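Local coordinates for SnoaL-like domain-containing protein (Burkholderia thailandensis E264, PDB 3H3H), which is of unknown function but belongs to the SnoaL-like family of the NTF2 clan, whose cone-shaped fold often encloses a small-molecule pocket, at residues Leu75-Ile80 against Arg94-Arg99. Numbering follows the deposited sequence.
Sequences LHFEWI and RGAKGR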
loop_
_atom_site.group_PDB
_atom_site.type_symbol
_atom_site.label_atom_id
_atom_site.label_comp_id
_atom_site.label_asym_id
_atom_site.label_seq_id
_atom_site.Cartn_x
_atom_site.Cartn_y
_atom_site.Cartn_z
ATOM N N LEU B 75 -9.116 -17.021 -13.488
ATOM C CA LEU B 75 -8.612 -15.867 -12.771
ATOM C C LEU B 75 -7.276 -15.449 -13.361
ATOM O O LEU B 75 -6.410 -16.277 -13.636
ATOM C CB LEU B 75 -8.398 -16.208 -11.280
ATOM C CG LEU B 75 -7.753 -15.139 -10.394
ATOM C CD1 LEU B 75 -8.148 -15.163 -8.881
ATOM C CD2 LEU B 75 -6.201 -15.221 -10.454
ATOM N N HIS B 76 -7.099 -14.141 -13.517
ATOM C CA HIS B 76 -5.869 -13.634 -14.109
ATOM C C HIS B 76 -5.617 -12.251 -13.625
ATOM O O HIS B 76 -6.523 -11.445 -13.697
ATOM C CB HIS B 76 -6.036 -13.614 -15.618
ATOM C CG HIS B 76 -4.805 -13.153 -16.327
ATOM N ND1 HIS B 76 -3.709 -13.968 -16.503
ATOM C CD2 HIS B 76 -4.479 -11.956 -16.856
ATOM C CE1 HIS B 76 -2.754 -13.288 -17.106
ATOM N NE2 HIS B 76 -3.205 -12.074 -17.359
ATOM N N PHE B 77 -4.384 -11.979 -13.185
ATOM C CA PHE B 77 -3.985 -10.658 -12.713
ATOM C C PHE B 77 -2.989 -10.086 -13.697
ATOM O O PHE B 77 -2.123 -10.804 -14.147
ATOM C CB PHE B 77 -3.259 -10.773 -11.401
ATOM C CG PHE B 77 -4.108 -11.247 -10.246
ATOM C CD1 PHE B 77 -5.507 -11.243 -10.305
ATOM C CD2 PHE B 77 -3.516 -11.611 -9.090
ATOM C CE1 PHE B 77 -6.241 -11.648 -9.191
ATOM C CE2 PHE B 77 -4.231 -12.039 -7.971
ATOM C CZ PHE B 77 -5.585 -12.035 -8.012
ATOM N N GLU B 78 -3.118 -8.800 -14.022
ATOM C CA GLU B 78 -2.104 -8.122 -14.849
ATOM C C GLU B 78 -1.255 -7.240 -13.993
ATOM O O GLU B 78 -1.749 -6.260 -13.447
ATOM C CB GLU B 78 -2.747 -7.276 -16.005
ATOM C CG GLU B 78 -1.725 -6.453 -16.761
ATOM C CD GLU B 78 -2.285 -5.779 -17.983
ATOM O OE1 GLU B 78 -3.487 -5.927 -18.262
ATOM O OE2 GLU B 78 -1.498 -5.108 -18.646
ATOM N N TRP B 79 0.039 -7.503 -13.979
ATOM C CA TRP B 79 0.986 -6.696 -13.212
ATOM C C TRP B 79 1.256 -5.348 -13.839
ATOM O O TRP B 79 1.695 -5.279 -14.987
ATOM C CB TRP B 79 2.263 -7.460 -13.066
ATOM C CG TRP B 79 3.330 -6.836 -12.266
ATOM C CD1 TRP B 79 3.204 -5.935 -11.274
ATOM C CD2 TRP B 79 4.737 -7.130 -12.364
ATOM N NE1 TRP B 79 4.417 -5.606 -10.766
ATOM C CE2 TRP B 79 5.388 -6.324 -11.417
ATOM C CE3 TRP B 79 5.496 -7.996 -13.152
ATOM C CZ2 TRP B 79 6.765 -6.377 -11.209
ATOM C CZ3 TRP B 79 6.899 -8.024 -12.978
ATOM C CH2 TRP B 79 7.514 -7.206 -12.031
ATOM N N ILE B 80 0.944 -4.287 -13.117
ATOM C CA ILE B 80 1.178 -2.909 -13.580
ATOM C C ILE B 80 2.465 -2.328 -13.018
ATOM O O ILE B 80 3.349 -1.953 -13.792
ATOM C CB ILE B 80 0.003 -1.980 -13.267
ATOM C CG1 ILE B 80 -1.265 -2.502 -13.956
ATOM C CG2 ILE B 80 0.332 -0.548 -13.674
ATOM C CD1 ILE B 80 -2.563 -1.813 -13.485
ATOM N N ARG B 94 -4.087 -5.261 -12.163
ATOM C CA ARG B 94 -5.465 -5.346 -12.549
ATOM C C ARG B 94 -6.001 -6.716 -12.225
ATOM O O ARG B 94 -5.437 -7.719 -12.667
ATOM C CB ARG B 94 -5.576 -5.040 -14.034
ATOM C CG ARG B 94 -7.008 -5.067 -14.536
ATOM C CD ARG B 94 -6.993 -4.502 -15.956
ATOM N NE ARG B 94 -8.332 -4.392 -16.514
ATOM C CZ ARG B 94 -8.951 -5.347 -17.176
ATOM N NH1 ARG B 94 -8.374 -6.518 -17.400
ATOM N NH2 ARG B 94 -10.174 -5.114 -17.636
ATOM N N GLY B 95 -7.058 -6.726 -11.406
ATOM C CA GLY B 95 -7.648 -7.925 -10.819
ATOM C C GLY B 95 -8.367 -8.802 -11.808
ATOM O O GLY B 95 -8.518 -8.488 -13.003
ATOM N N ALA B 96 -8.769 -9.954 -11.274
ATOM C CA ALA B 96 -9.433 -11.018 -12.049
ATOM C C ALA B 96 -10.655 -10.506 -12.823
ATOM O O ALA B 96 -10.941 -11.036 -13.897
ATOM C CB ALA B 96 -9.830 -12.128 -11.155
ATOM N N LYS B 97 -11.346 -9.481 -12.297
ATOM C CA LYS B 97 -12.553 -8.961 -12.957
ATOM C C LYS B 97 -12.399 -7.507 -13.438
ATOM O O LYS B 97 -13.381 -6.801 -13.685
ATOM C CB LYS B 97 -13.749 -9.108 -12.011
ATOM C CG LYS B 97 -13.974 -10.579 -11.558
ATOM C CD LYS B 97 -14.261 -11.444 -12.743
ATOM C CE LYS B 97 -14.648 -12.849 -12.332
ATOM N NZ LYS B 97 -14.986 -13.596 -13.560
ATOM N N GLY B 98 -11.158 -7.071 -13.585
ATOM C CA GLY B 98 -10.901 -5.776 -14.162
ATOM C C GLY B 98 -10.796 -4.665 -13.134
ATOM O O GLY B 98 -10.581 -3.522 -13.467
ATOM N N ARG B 99 -11.000 -4.984 -11.863
ATOM C CA ARG B 99 -10.791 -3.974 -10.862
ATOM C C ARG B 99 -9.323 -3.636 -10.821
ATOM O O ARG B 99 -8.458 -4.506 -11.044
ATOM C CB ARG B 99 -11.065 -4.491 -9.454
ATOM C CG ARG B 99 -12.466 -4.869 -9.127
ATOM C CD ARG B 99 -12.442 -5.493 -7.718
ATOM N NE ARG B 99 -13.815 -5.772 -7.332
ATOM C CZ ARG B 99 -14.485 -6.922 -7.494
ATOM N NH1 ARG B 99 -13.944 -8.024 -8.022
ATOM N NH2 ARG B 99 -15.749 -6.946 -7.109
HETATM O O HOH W 1 -9.570 -13.186 -14.583
HETATM O O HOH W 2 -6.298 -8.749 -15.255
HETATM O O HOH W 3 -5.668 -7.276 -17.320
#
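Arg-94 and Glu-78 form an antiparallel, hydrogen-bonded pair: Glu-78 N reaches Arg-94 O at 2.9 Å, in the carbonyl plane, and Arg-94 N returns to Glu-78 O at 2.8 Å, tilted from that carbonyl's plane. Both side chains leave the same sheet face, their CB atoms 4.1 Å apart. CG anti to the backbone N in both (chi1 174° and -178°) starts two extended chains that splay apart, and a water bridges Glu-78 OE1 and Arg-94 NH1. Gly-98 CA lies over one face of the guanidinium, toward its rim. The pair joins the last residue of strand 88-94 to the first of 78-84, an edge strand of the curved NTF2-like sheet within this chain. Gly-95 opens a type I turn that runs to Gly-98, its O accepting from Gly-98 N. Ala-96 N meets the Phe-77 ring edge at CD1 (3.6 Å), and Ala-96 CB touches Leu-75 CG (3.7 Å) and Phe-77 CE1 (4.1 Å). Leu-75 CD2 sits over one ring face, offset toward its rim; Trp-21 and Tyr-93 also meet the Phe-77 ring, which lies near a bound unidentified ligand. Ala-96 CA points its hydrogen at His-76 O, while a water donates to Ala-96 O (2.6 Å) and weakly accepts from His-76 N.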